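Local coordinates for protein 3-Hydroxyacyl-CoA dehydrogenase (Ralstonia eutropha H16, PDB 4PZC) that catalyses the NAD-dependent interconversion of (S)-3-hydroxyacyl-CoA thioesters, such as (S)-3-hydroxybutyryl-CoA, and the corresponding 3-oxoacyl-CoA, at residues S2-G7 with V25-V30; R135-H140 with L157-T162; E152-L157 with V181-G186; N198-V203 with G227-A232. One frame throughout, in Å; residues are numbered along the deposited sequence.

Contact 1 of 4, residues S2-G7 with V25-V30; sequences SIRTVG and VGLNVV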
loop_
_atom_site.group_PDB
_atom_site.type_symbol
_atom_site.label_atom_id
_atom_site.label_comp_id
_atom_site.label_asym_id
_atom_site.label_seq_id
_atom_site.Cartn_x
_atom_site.Cartn_y
_atom_site.Cartn_z
ATOM N N SER A 2 -31.945 -4.458 22.989
ATOM C CA SER A 2 -30.609 -3.809 22.884
ATOM C C SER A 2 -29.491 -4.868 22.970
ATOM O O SER A 2 -29.767 -6.072 23.011
ATOM C CB SER A 2 -30.471 -2.753 23.998
ATOM O OG SER A 2 -29.756 -1.612 23.557
ATOM N N ILE A 3 -28.237 -4.413 22.965
ATOM C CA ILE A 3 -27.079 -5.268 23.265
ATOM C C ILE A 3 -26.241 -4.625 24.368
ATOM O O ILE A 3 -25.577 -3.621 24.126
ATOM C CB ILE A 3 -26.151 -5.475 22.042
ATOM C CG1 ILE A 3 -26.841 -6.292 20.950
ATOM C CG2 ILE A 3 -24.865 -6.185 22.456
ATOM C CD1 ILE A 3 -26.025 -6.418 19.681
ATOM N N ARG A 4 -26.278 -5.188 25.573
ATOM C CA ARG A 4 -25.367 -4.765 26.649
ATOM C C ARG A 4 -24.452 -5.903 27.165
ATOM O O ARG A 4 -23.519 -5.653 27.945
ATOM C CB ARG A 4 -26.159 -4.094 27.792
ATOM C CG ARG A 4 -26.285 -2.567 27.651
ATOM C CD ARG A 4 -27.173 -1.887 28.707
ATOM N NE ARG A 4 -27.371 -2.664 29.941
ATOM C CZ ARG A 4 -26.530 -2.721 30.979
ATOM N NH1 ARG A 4 -25.384 -2.047 30.984
ATOM N NH2 ARG A 4 -26.839 -3.469 32.030
ATOM N N THR A 5 -24.688 -7.129 26.695
ATOM C CA THR A 5 -23.896 -8.285 27.096
ATOM C C THR A 5 -23.427 -9.127 25.908
ATOM O O THR A 5 -24.246 -9.745 25.226
ATOM C CB THR A 5 -24.694 -9.198 28.027
ATOM O OG1 THR A 5 -25.209 -8.420 29.105
ATOM C CG2 THR A 5 -23.795 -10.310 28.590
ATOM N N VAL A 6 -22.103 -9.178 25.718
ATOM C CA VAL A 6 -21.450 -9.839 24.576
ATOM C C VAL A 6 -20.708 -11.125 24.946
ATOM O O VAL A 6 -19.699 -11.099 25.675
ATOM C CB VAL A 6 -20.414 -8.901 23.923
ATOM C CG1 VAL A 6 -19.500 -9.648 22.955
ATOM C CG2 VAL A 6 -21.123 -7.754 23.223
ATOM N N GLY A 7 -21.194 -12.240 24.402
ATOM C CA GLY A 7 -20.465 -13.503 24.448
ATOM C C GLY A 7 -19.159 -13.443 23.658
ATOM O O GLY A 7 -19.086 -12.801 22.605
ATOM N N VAL A 25 -15.731 0.305 27.030
ATOM C CA VAL A 25 -16.928 1.010 26.601
ATOM C C VAL A 25 -18.067 0.751 27.597
ATOM O O VAL A 25 -19.203 1.189 27.394
ATOM C CB VAL A 25 -17.318 0.565 25.179
ATOM C CG1 VAL A 25 -18.601 1.238 24.729
ATOM C CG2 VAL A 25 -16.183 0.872 24.206
ATOM N N GLY A 26 -17.752 0.049 28.685
ATOM C CA GLY A 26 -18.740 -0.321 29.691
ATOM C C GLY A 26 -19.694 -1.410 29.239
ATOM O O GLY A 26 -20.886 -1.356 29.537
ATOM N N LEU A 27 -19.182 -2.414 28.533
ATOM C CA LEU A 27 -20.036 -3.498 28.046
ATOM C C LEU A 27 -19.754 -4.817 28.756
ATOM O O LEU A 27 -18.599 -5.137 29.044
ATOM C CB LEU A 27 -19.882 -3.664 26.536
ATOM C CG LEU A 27 -20.659 -2.680 25.657
ATOM C CD1 LEU A 27 -20.451 -3.045 24.192
ATOM C CD2 LEU A 27 -22.142 -2.664 26.011
ATOM N N ASN A 28 -20.821 -5.576 29.016
ATOM C CA ASN A 28 -20.733 -6.806 29.802
ATOM C C ASN A 28 -20.267 -7.935 28.929
ATOM O O ASN A 28 -20.875 -8.198 27.895
ATOM C CB ASN A 28 -22.089 -7.166 30.393
ATOM C CG ASN A 28 -22.745 -5.992 31.077
ATOM O OD1 ASN A 28 -23.818 -5.539 30.659
ATOM N ND2 ASN A 28 -22.083 -5.461 32.116
ATOM N N VAL A 29 -19.189 -8.594 29.341
ATOM C CA VAL A 29 -18.572 -9.634 28.526
ATOM C C VAL A 29 -18.528 -10.974 29.242
ATOM O O VAL A 29 -17.910 -11.094 30.296
ATOM C CB VAL A 29 -17.118 -9.272 28.151
ATOM C CG1 VAL A 29 -16.489 -10.382 27.320
ATOM C CG2 VAL A 29 -17.061 -7.957 27.396
ATOM N N VAL A 30 -19.174 -11.977 28.657
ATOM C CA VAL A 30 -19.000 -13.372 29.077
ATOM C C VAL A 30 -17.903 -14.004 28.199
ATOM O O VAL A 30 -18.129 -14.247 27.007
ATOM C CB VAL A 30 -20.329 -14.166 28.945
ATOM C CG1 VAL A 30 -20.137 -15.642 29.266
ATOM C CG2 VAL A 30 -21.405 -13.576 29.843
HETATM O O HOH W 1 -23.468 -2.555 29.134
#
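R4 and N28 meet where two neighbouring parallel strands begin, with flat groups set at right angles. The R4 chain is bent at its third torsion, and the amide of N28 comes over one face of the guanidinium, displaced toward its rim. On the same face of the sheet, T5 slants across N28: its hydroxyl OG1 lies 3.6 Å from N28 CB. The methyl CG2 stands anti to the backbone N (OG1 at chi1 -53°), which carries it toward the next partner along, V30, where T5 CG2 and V30 CG2 are 4.2 Å apart. V6 and V29 turn to the other face; there V29 CG1 rests 3.7 Å from V6 O, and both V29 and L27 pack on helix 13-23. L27 CD2 closes the start of the ladder, 3.8 Å from R4 O.

Between these side chains runs the parallel pattern of the strands. N28 N donates to R4 O at 2.9 Å, V6 N to N28 O at 2.7 Å, and V30 N to V6 O at 3.2 Å. A water lies within donating distance of G26 O and, more weakly, of R4 O, though it cannot serve every acceptor around it at once; G26 is the glycine of a Schellman motif that ends the preceding helix.

Strands 5-9 and 28-32, with helix 13-23, form the first beta-alpha-beta unit of the Rossmann domain, whose C-terminal strand ends lead toward the NAD-binding residues, among them D33. The ladder of backbone bonds runs the whole length of the contact, while the side chains change from polar at R4 and N28 to valines further along.

Contact 2 of 4, residues R135-H140 with L157-T162; sequences RFIGMH and LQTSDT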
loop_
_atom_site.group_PDB
_atom_site.type_symbol
_atom_site.label_atom_id
_atom_site.label_comp_id
_atom_site.label_asym_id
_atom_site.label_seq_id
_atom_site.Cartn_x
_atom_site.Cartn_y
_atom_site.Cartn_z
ATOM N N ARG A 135 -29.157 -14.712 11.503
ATOM C CA ARG A 135 -28.578 -14.165 12.725
ATOM C C ARG A 135 -27.060 -14.400 12.790
ATOM O O ARG A 135 -26.445 -14.149 13.815
ATOM C CB ARG A 135 -29.281 -14.771 13.949
ATOM C CG ARG A 135 -30.739 -14.364 14.087
ATOM C CD ARG A 135 -30.834 -13.017 14.782
ATOM N NE ARG A 135 -31.728 -12.096 14.081
ATOM C CZ ARG A 135 -31.717 -10.772 14.221
ATOM N NH1 ARG A 135 -30.865 -10.173 15.055
ATOM N NH2 ARG A 135 -32.571 -10.040 13.515
ATOM N N PHE A 136 -26.456 -14.862 11.695
ATOM C CA PHE A 136 -25.022 -15.098 11.666
ATOM C C PHE A 136 -24.327 -14.059 10.810
ATOM O O PHE A 136 -24.772 -13.773 9.700
ATOM C CB PHE A 136 -24.695 -16.484 11.121
ATOM C CG PHE A 136 -23.241 -16.822 11.222
ATOM C CD1 PHE A 136 -22.730 -17.369 12.370
ATOM C CD2 PHE A 136 -22.376 -16.546 10.184
ATOM C CE1 PHE A 136 -21.385 -17.654 12.472
ATOM C CE2 PHE A 136 -21.028 -16.827 10.280
ATOM C CZ PHE A 136 -20.532 -17.381 11.425
ATOM N N ILE A 137 -23.220 -13.527 11.315
ATOM C CA ILE A 137 -22.467 -12.509 10.601
ATOM C C ILE A 137 -20.976 -12.749 10.836
ATOM O O ILE A 137 -20.616 -13.453 11.766
ATOM C CB ILE A 137 -22.862 -11.113 11.093
ATOM C CG1 ILE A 137 -22.524 -10.058 10.041
ATOM C CG2 ILE A 137 -22.162 -10.793 12.409
ATOM C CD1 ILE A 137 -22.868 -8.642 10.449
ATOM N N GLY A 138 -20.116 -12.208 9.975
ATOM C CA GLY A 138 -18.660 -12.349 10.110
ATOM C C GLY A 138 -18.027 -11.052 10.563
ATOM O O GLY A 138 -18.500 -9.975 10.216
ATOM N N MET A 139 -16.970 -11.149 11.358
ATOM C CA MET A 139 -16.160 -9.986 11.699
ATOM C C MET A 139 -14.680 -10.299 11.531
ATOM O O MET A 139 -14.251 -11.439 11.660
ATOM C CB MET A 139 -16.440 -9.544 13.118
ATOM C CG MET A 139 -17.928 -9.433 13.391
ATOM S SD MET A 139 -18.322 -9.261 15.138
ATOM C CE MET A 139 -17.773 -7.578 15.470
ATOM N N HIS A 140 -13.908 -9.279 11.205
ATOM C CA HIS A 140 -12.476 -9.411 11.124
ATOM C C HIS A 140 -11.935 -8.206 11.865
ATOM O O HIS A 140 -11.969 -7.085 11.351
ATOM C CB HIS A 140 -12.013 -9.472 9.655
ATOM C CG HIS A 140 -10.523 -9.580 9.475
ATOM N ND1 HIS A 140 -9.773 -10.587 10.038
ATOM C CD2 HIS A 140 -9.652 -8.816 8.776
ATOM C CE1 HIS A 140 -8.500 -10.423 9.720
ATOM N NE2 HIS A 140 -8.400 -9.359 8.949
ATOM N N LEU A 157 -24.175 -14.520 2.591
ATOM C CA LEU A 157 -25.334 -14.467 1.720
ATOM C C LEU A 157 -26.662 -14.475 2.512
ATOM O O LEU A 157 -27.692 -14.073 1.983
ATOM C CB LEU A 157 -25.253 -15.686 0.790
ATOM C CG LEU A 157 -26.035 -15.704 -0.508
ATOM C CD1 LEU A 157 -25.671 -14.493 -1.350
ATOM C CD2 LEU A 157 -25.764 -16.991 -1.278
ATOM N N GLN A 158 -26.635 -14.948 3.766
ATOM C CA GLN A 158 -27.845 -15.113 4.591
ATOM C C GLN A 158 -28.047 -14.022 5.611
ATOM O O GLN A 158 -29.174 -13.749 6.000
ATOM C CB GLN A 158 -27.790 -16.404 5.390
ATOM C CG GLN A 158 -27.526 -17.644 4.582
ATOM C CD GLN A 158 -26.086 -18.046 4.667
ATOM O OE1 GLN A 158 -25.193 -17.190 4.598
ATOM N NE2 GLN A 158 -25.837 -19.345 4.823
ATOM N N THR A 159 -26.958 -13.441 6.097
ATOM C CA THR A 159 -27.044 -12.430 7.134
ATOM C C THR A 159 -28.203 -11.501 6.809
ATOM O O THR A 159 -28.343 -11.116 5.674
ATOM C CB THR A 159 -25.734 -11.642 7.203
ATOM O OG1 THR A 159 -24.658 -12.556 7.391
ATOM C CG2 THR A 159 -25.742 -10.640 8.348
ATOM N N SER A 160 -29.037 -11.167 7.795
ATOM C CA SER A 160 -30.185 -10.266 7.588
ATOM C C SER A 160 -29.741 -8.842 7.663
ATOM O O SER A 160 -28.701 -8.541 8.258
ATOM C CB SER A 160 -31.252 -10.470 8.668
ATOM O OG SER A 160 -30.769 -10.155 9.966
ATOM N N ASP A 161 -30.557 -7.950 7.120
ATOM C CA ASP A 161 -30.294 -6.514 7.279
ATOM C C ASP A 161 -30.248 -6.120 8.757
ATOM O O ASP A 161 -29.414 -5.311 9.193
ATOM C CB ASP A 161 -31.356 -5.694 6.552
ATOM C CG ASP A 161 -31.243 -5.812 5.058
ATOM O OD1 ASP A 161 -30.101 -5.835 4.567
ATOM O OD2 ASP A 161 -32.286 -5.886 4.376
ATOM N N THR A 162 -31.155 -6.721 9.514
ATOM C CA THR A 162 -31.278 -6.452 10.930
ATOM C C THR A 162 -30.028 -6.867 11.716
ATOM O O THR A 162 -29.555 -6.093 12.572
ATOM C CB THR A 162 -32.499 -7.193 11.512
ATOM O OG1 THR A 162 -33.572 -7.213 10.549
ATOM C CG2 THR A 162 -32.938 -6.545 12.821
#
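T159 reaches F136 through the one hydrogen bond that joins these segments: T159 OG1 donates to F136 O at 2.6 Å, lying in the carbonyl plane. G156 N also bonds weakly to this oxygen, so the hydroxyl both donates and, weakly, accepts, which should restrict its rotation. S160 OG, by contrast, takes its polar partners beside the contact, donating to D134 O and also bonding to T163 OG1.

The apolar share falls to the other branch of T159. Its methyl CG2, anti to the backbone N while OG1 sits at chi1 -55°, slants against the flank of I137, with CG2 and I137 CG1 3.7 Å apart. I137 continues inward onto T163 and V167.

A third kind of meeting involves the charged end of R135. Bends at the second and third torsions bring the guanidinium back to the helix start, where the methyl CG2 of T162 lies at its edge, in its plane, 3.6 Å from R135 NH2. S160 OG stands over one face, more distant at 4.0 Å from R135 NH2.

With S160 as its N-cap, the start of helix 161-173 packs on the beginning of strand 136-141 in the Rossmann-type NAD-binding domain; that strand runs on to H140, predicted to matter for catalysis.

Contact 3 of 4, residues E152-L157 with V181-G186; sequences ELIRGL and VKNSPG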
loop_
_atom_site.group_PDB
_atom_site.type_symbol
_atom_site.label_atom_id
_atom_site.label_comp_id
_atom_site.label_asym_id
_atom_site.label_seq_id
_atom_site.Cartn_x
_atom_site.Cartn_y
_atom_site.Cartn_z
ATOM N N GLU A 152 -13.859 -5.523 9.686
ATOM C CA GLU A 152 -14.565 -5.852 8.493
ATOM C C GLU A 152 -15.798 -6.578 8.962
ATOM O O GLU A 152 -15.706 -7.504 9.755
ATOM C CB GLU A 152 -13.726 -6.710 7.549
ATOM C CG GLU A 152 -12.400 -6.068 7.168
ATOM C CD GLU A 152 -11.643 -6.827 6.087
ATOM O OE1 GLU A 152 -11.160 -7.966 6.316
ATOM O OE2 GLU A 152 -11.507 -6.253 4.993
ATOM N N LEU A 153 -16.956 -6.122 8.492
ATOM C CA LEU A 153 -18.232 -6.738 8.800
ATOM C C LEU A 153 -18.581 -7.476 7.563
ATOM O O LEU A 153 -18.717 -6.876 6.512
ATOM C CB LEU A 153 -19.291 -5.685 9.075
ATOM C CG LEU A 153 -19.011 -4.740 10.248
ATOM C CD1 LEU A 153 -20.147 -3.721 10.377
ATOM C CD2 LEU A 153 -18.810 -5.524 11.546
ATOM N N ILE A 154 -18.687 -8.786 7.666
ATOM C CA ILE A 154 -18.789 -9.587 6.482
ATOM C C ILE A 154 -20.105 -10.343 6.463
ATOM O O ILE A 154 -20.391 -11.191 7.320
ATOM C CB ILE A 154 -17.639 -10.556 6.348
ATOM C CG1 ILE A 154 -16.310 -9.833 6.568
ATOM C CG2 ILE A 154 -17.704 -11.198 4.973
ATOM C CD1 ILE A 154 -15.553 -10.226 7.829
ATOM N N ARG A 155 -20.917 -10.011 5.477
ATOM C CA ARG A 155 -22.222 -10.575 5.408
ATOM C C ARG A 155 -22.084 -11.844 4.663
ATOM O O ARG A 155 -21.566 -11.872 3.547
ATOM C CB ARG A 155 -23.172 -9.632 4.695
ATOM C CG ARG A 155 -23.533 -8.471 5.579
ATOM C CD ARG A 155 -24.523 -7.507 4.952
ATOM N NE ARG A 155 -25.865 -8.073 4.776
ATOM C CZ ARG A 155 -26.986 -7.355 4.807
ATOM N NH1 ARG A 155 -26.946 -6.041 5.053
ATOM N NH2 ARG A 155 -28.158 -7.950 4.621
ATOM N N GLY A 156 -22.529 -12.913 5.292
ATOM C CA GLY A 156 -22.872 -14.093 4.546
ATOM C C GLY A 156 -23.999 -13.700 3.604
ATOM O O GLY A 156 -24.688 -12.692 3.780
ATOM N N LEU A 157 -24.175 -14.520 2.591
ATOM C CA LEU A 157 -25.334 -14.467 1.720
ATOM C C LEU A 157 -26.662 -14.475 2.512
ATOM O O LEU A 157 -27.692 -14.073 1.983
ATOM C CB LEU A 157 -25.253 -15.686 0.790
ATOM C CG LEU A 157 -26.035 -15.704 -0.508
ATOM C CD1 LEU A 157 -25.671 -14.493 -1.350
ATOM C CD2 LEU A 157 -25.764 -16.991 -1.278
ATOM N N VAL A 181 -18.944 -5.758 3.868
ATOM C CA VAL A 181 -18.282 -6.505 2.823
ATOM C C VAL A 181 -19.135 -7.707 2.535
ATOM O O VAL A 181 -19.462 -8.442 3.453
ATOM C CB VAL A 181 -16.924 -7.026 3.316
ATOM C CG1 VAL A 181 -16.259 -7.931 2.291
ATOM C CG2 VAL A 181 -16.010 -5.870 3.666
ATOM N N LYS A 182 -19.510 -7.906 1.275
ATOM C CA LYS A 182 -20.124 -9.158 0.916
ATOM C C LYS A 182 -19.040 -10.216 1.040
ATOM O O LYS A 182 -17.978 -10.060 0.502
ATOM C CB LYS A 182 -20.652 -9.149 -0.512
ATOM C CG LYS A 182 -21.744 -8.142 -0.784
ATOM C CD LYS A 182 -22.422 -8.510 -2.100
ATOM C CE LYS A 182 -23.561 -7.556 -2.461
ATOM N NZ LYS A 182 -23.127 -6.283 -3.125
ATOM N N ASN A 183 -19.324 -11.292 1.747
ATOM C CA ASN A 183 -18.445 -12.435 1.792
ATOM C C ASN A 183 -17.811 -12.779 0.437
ATOM O O ASN A 183 -18.525 -13.014 -0.564
ATOM C CB ASN A 183 -19.200 -13.654 2.304
ATOM C CG ASN A 183 -18.278 -14.796 2.618
ATOM O OD1 ASN A 183 -17.336 -14.644 3.408
ATOM N ND2 ASN A 183 -18.514 -15.952 1.980
ATOM N N SER A 184 -16.468 -12.822 0.447
ATOM C CA SER A 184 -15.635 -13.078 -0.730
ATOM C C SER A 184 -14.194 -13.323 -0.264
ATOM O O SER A 184 -13.736 -12.750 0.742
ATOM C CB SER A 184 -15.667 -11.883 -1.694
ATOM O OG SER A 184 -14.704 -11.954 -2.748
ATOM N N PRO A 185 -13.454 -14.157 -1.004
ATOM C CA PRO A 185 -12.131 -14.454 -0.552
ATOM C C PRO A 185 -11.323 -13.176 -0.196
ATOM O O PRO A 185 -11.328 -12.214 -0.969
ATOM C CB PRO A 185 -11.561 -15.193 -1.749
ATOM C CG PRO A 185 -12.742 -15.895 -2.317
ATOM C CD PRO A 185 -13.742 -14.817 -2.288
ATOM N N GLY A 186 -10.683 -13.165 0.987
ATOM C CA GLY A 186 -9.943 -12.003 1.472
ATOM C C GLY A 186 -10.761 -10.736 1.739
ATOM O O GLY A 186 -10.226 -9.684 2.082
HETATM O O HOH W 2 -9.408 -9.112 4.436
#
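I154 and N183 make the close-packed end of this pair of strands. The branch methyl CG2 of I154, held anti to the backbone N with CG1 at chi1 -48°, lies against N183 CA at 3.5 Å and is also 3.6 Å from V181 O, while I154 CG1 faces V181 CB at a looser 4.3 Å. The backbones beneath are tightly joined: R155 N donates to V181 O at 2.9 Å, and N183 N to R155 O at the same length; the bond from V181 N to L153 O is bent and weak. N183 is held at its amide too, ND2 bonding to S122 OG and OD1 accepting from I123 N.

Strands 150-155 and 177-182, with helix 161-173 between them, form a beta-alpha-beta crossover that adds the last parallel pair to the sheet of the NAD domain.

On the other face of the sheet R155 and K182 diverge. R155 NH2 goes to a salt bridge with D161 OD1; K182, the exposed side chain on the solvent side, sends NZ to the carbonyl of G207 of the second subunit. E152 is buried and reaches G186 through a water, which donates to E152 OE1 at 2.8 Å and to G186 O at 2.6 Å. Its OE2 accepts the N-H groups of V188 and V189.

Contact 4 of 4, residues N198-V203 with G227-A232; sequences NEAFCV and GPLALA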
loop_
_atom_site.group_PDB
_atom_site.type_symbol
_atom_site.label_atom_id
_atom_site.label_comp_id
_atom_site.label_asym_id
_atom_site.label_seq_id
_atom_site.Cartn_x
_atom_site.Cartn_y
_atom_site.Cartn_z
ATOM N N ASN A 198 2.526 -10.169 -2.424
ATOM C CA ASN A 198 2.916 -11.102 -3.470
ATOM C C ASN A 198 3.678 -10.506 -4.665
ATOM O O ASN A 198 4.709 -11.065 -5.121
ATOM C CB ASN A 198 1.693 -11.780 -4.044
ATOM C CG ASN A 198 2.003 -13.154 -4.501
ATOM O OD1 ASN A 198 1.624 -13.564 -5.589
ATOM N ND2 ASN A 198 2.715 -13.902 -3.638
ATOM N N GLU A 199 3.167 -9.391 -5.207
ATOM C CA GLU A 199 3.848 -8.800 -6.363
ATOM C C GLU A 199 5.267 -8.454 -5.991
ATOM O O GLU A 199 6.156 -8.622 -6.796
ATOM C CB GLU A 199 3.144 -7.560 -6.911
ATOM C CG GLU A 199 3.479 -7.307 -8.379
ATOM C CD GLU A 199 2.949 -8.393 -9.315
ATOM O OE1 GLU A 199 2.051 -9.150 -8.902
ATOM O OE2 GLU A 199 3.427 -8.487 -10.472
ATOM N N ALA A 200 5.465 -7.954 -4.775
ATOM C CA ALA A 200 6.797 -7.666 -4.284
ATOM C C ALA A 200 7.660 -8.901 -4.378
ATOM O O ALA A 200 8.767 -8.829 -4.901
ATOM C CB ALA A 200 6.777 -7.166 -2.858
ATOM N N PHE A 201 7.168 -10.044 -3.902
ATOM C CA PHE A 201 7.993 -11.256 -3.956
ATOM C C PHE A 201 8.340 -11.563 -5.406
ATOM O O PHE A 201 9.488 -11.958 -5.701
ATOM C CB PHE A 201 7.355 -12.451 -3.239
ATOM C CG PHE A 201 7.611 -12.452 -1.778
ATOM C CD1 PHE A 201 6.926 -11.585 -0.936
ATOM C CD2 PHE A 201 8.578 -13.268 -1.233
ATOM C CE1 PHE A 201 7.172 -11.565 0.439
ATOM C CE2 PHE A 201 8.849 -13.252 0.135
ATOM C CZ PHE A 201 8.138 -12.410 0.971
ATOM N N CYS A 202 7.389 -11.351 -6.317
ATOM C CA CYS A 202 7.675 -11.567 -7.732
ATOM C C CYS A 202 8.824 -10.706 -8.228
ATOM O O CYS A 202 9.744 -11.201 -8.884
ATOM C CB CYS A 202 6.440 -11.317 -8.587
ATOM S SG CYS A 202 5.041 -12.360 -8.115
ATOM N N VAL A 203 8.764 -9.416 -7.911
ATOM C CA VAL A 203 9.786 -8.468 -8.329
ATOM C C VAL A 203 11.122 -8.945 -7.801
ATOM O O VAL A 203 12.084 -9.051 -8.550
ATOM C CB VAL A 203 9.479 -7.038 -7.814
ATOM C CG1 VAL A 203 10.705 -6.161 -7.883
ATOM C CG2 VAL A 203 8.352 -6.402 -8.613
ATOM N N GLY A 227 7.522 -1.209 4.305
ATOM C CA GLY A 227 7.580 -1.875 3.025
ATOM C C GLY A 227 7.063 -3.295 3.133
ATOM O O GLY A 227 7.203 -3.926 4.186
ATOM N N PRO A 228 6.514 -3.823 2.018
ATOM C CA PRO A 228 5.805 -5.102 1.952
ATOM C C PRO A 228 6.667 -6.299 2.295
ATOM O O PRO A 228 6.156 -7.244 2.877
ATOM C CB PRO A 228 5.352 -5.184 0.483
ATOM C CG PRO A 228 6.363 -4.389 -0.268
ATOM C CD PRO A 228 6.751 -3.268 0.668
ATOM N N LEU A 229 7.951 -6.289 1.956
ATOM C CA LEU A 229 8.777 -7.454 2.292
ATOM C C LEU A 229 8.969 -7.553 3.813
ATOM O O LEU A 229 8.686 -8.598 4.434
ATOM C CB LEU A 229 10.118 -7.417 1.560
ATOM C CG LEU A 229 10.017 -7.405 0.028
ATOM C CD1 LEU A 229 11.404 -7.363 -0.587
ATOM C CD2 LEU A 229 9.241 -8.597 -0.527
ATOM N N ALA A 230 9.402 -6.443 4.399
ATOM C CA ALA A 230 9.422 -6.290 5.859
ATOM C C ALA A 230 8.052 -6.645 6.452
ATOM O O ALA A 230 7.942 -7.370 7.454
ATOM C CB ALA A 230 9.773 -4.847 6.233
ATOM N N LEU A 231 7.010 -6.104 5.826
ATOM C CA LEU A 231 5.654 -6.350 6.272
ATOM C C LEU A 231 5.354 -7.834 6.278
ATOM O O LEU A 231 4.724 -8.342 7.223
ATOM C CB LEU A 231 4.646 -5.647 5.371
ATOM C CG LEU A 231 3.219 -5.635 5.913
ATOM C CD1 LEU A 231 3.191 -5.124 7.350
ATOM C CD2 LEU A 231 2.327 -4.780 5.019
ATOM N N ALA A 232 5.809 -8.521 5.226
ATOM C CA ALA A 232 5.549 -9.935 5.085
ATOM C C ALA A 232 6.232 -10.724 6.204
ATOM O O ALA A 232 5.673 -11.707 6.708
ATOM C CB ALA A 232 6.009 -10.414 3.737
#
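A232 N bonds to P228 O at 2.7 Å within the first turn of helix 228-235, whose P228 and A232 both face helix 189-205, where they meet A200 and F201. G227 is the N-cap of that turn, and the carboxylate of D215 grips its start with both oxygens, OD1 taking the N-H of L229 and OD2 that of A230; a negative group at this helix end would be expected to be favoured by the helix dipole.

Across the interface the meeting is wholly apolar. L229 drives the methyl CD2 over one face of the F201 ring, a CH-pi contact at 4.1 Å from the centroid and 25° off the normal, displaced toward the rim. A232 approaches the same ring differently: its CB lies at the edge, in plane, 3.7 Å from F201 CE1. One ring is therefore held from above and from its rim by residues one helical turn apart. L229 CD2 also touches A200 CB at 3.7 Å, and the pyrrolidine of P228 leans on that same methyl, with P228 CG 3.8 Å from A200 CB.

The axes of the two short segments are 9.5 Å apart at closest and inclined at 113°, with A200 and A232 both pointing into the interface. E199 salt-bridges to R191 and K255 of the second subunit, which places helix 189-205 beside the dimer interface. The steep helix pair is part of the all-helical C-terminal domain of the 3-hydroxyacyl-CoA dehydrogenases.

Overall arrangement
Three of the four contacts share one mixed sheet of the NAD-binding domain, and the fourth lies in the helical C-terminal domain. Contact 1 pairs strands 5-9 and 28-32 and closes before the others open along the chain. Contacts 2 and 3 interlock: their segments alternate, they share L157, their centres are 9 Å apart, and they meet as G138 O nears I154 N across adjacent antiparallel strands. Contact 1 lies about 19 Å from contact 2, centre to centre. Contact 4 comes last, about 40 Å from contact 1 between centres, on the opposite side of the chain's centre. Contacts 3 and 4 both touch the second subunit, so sheet edge and helical domain alike take part in the dimer.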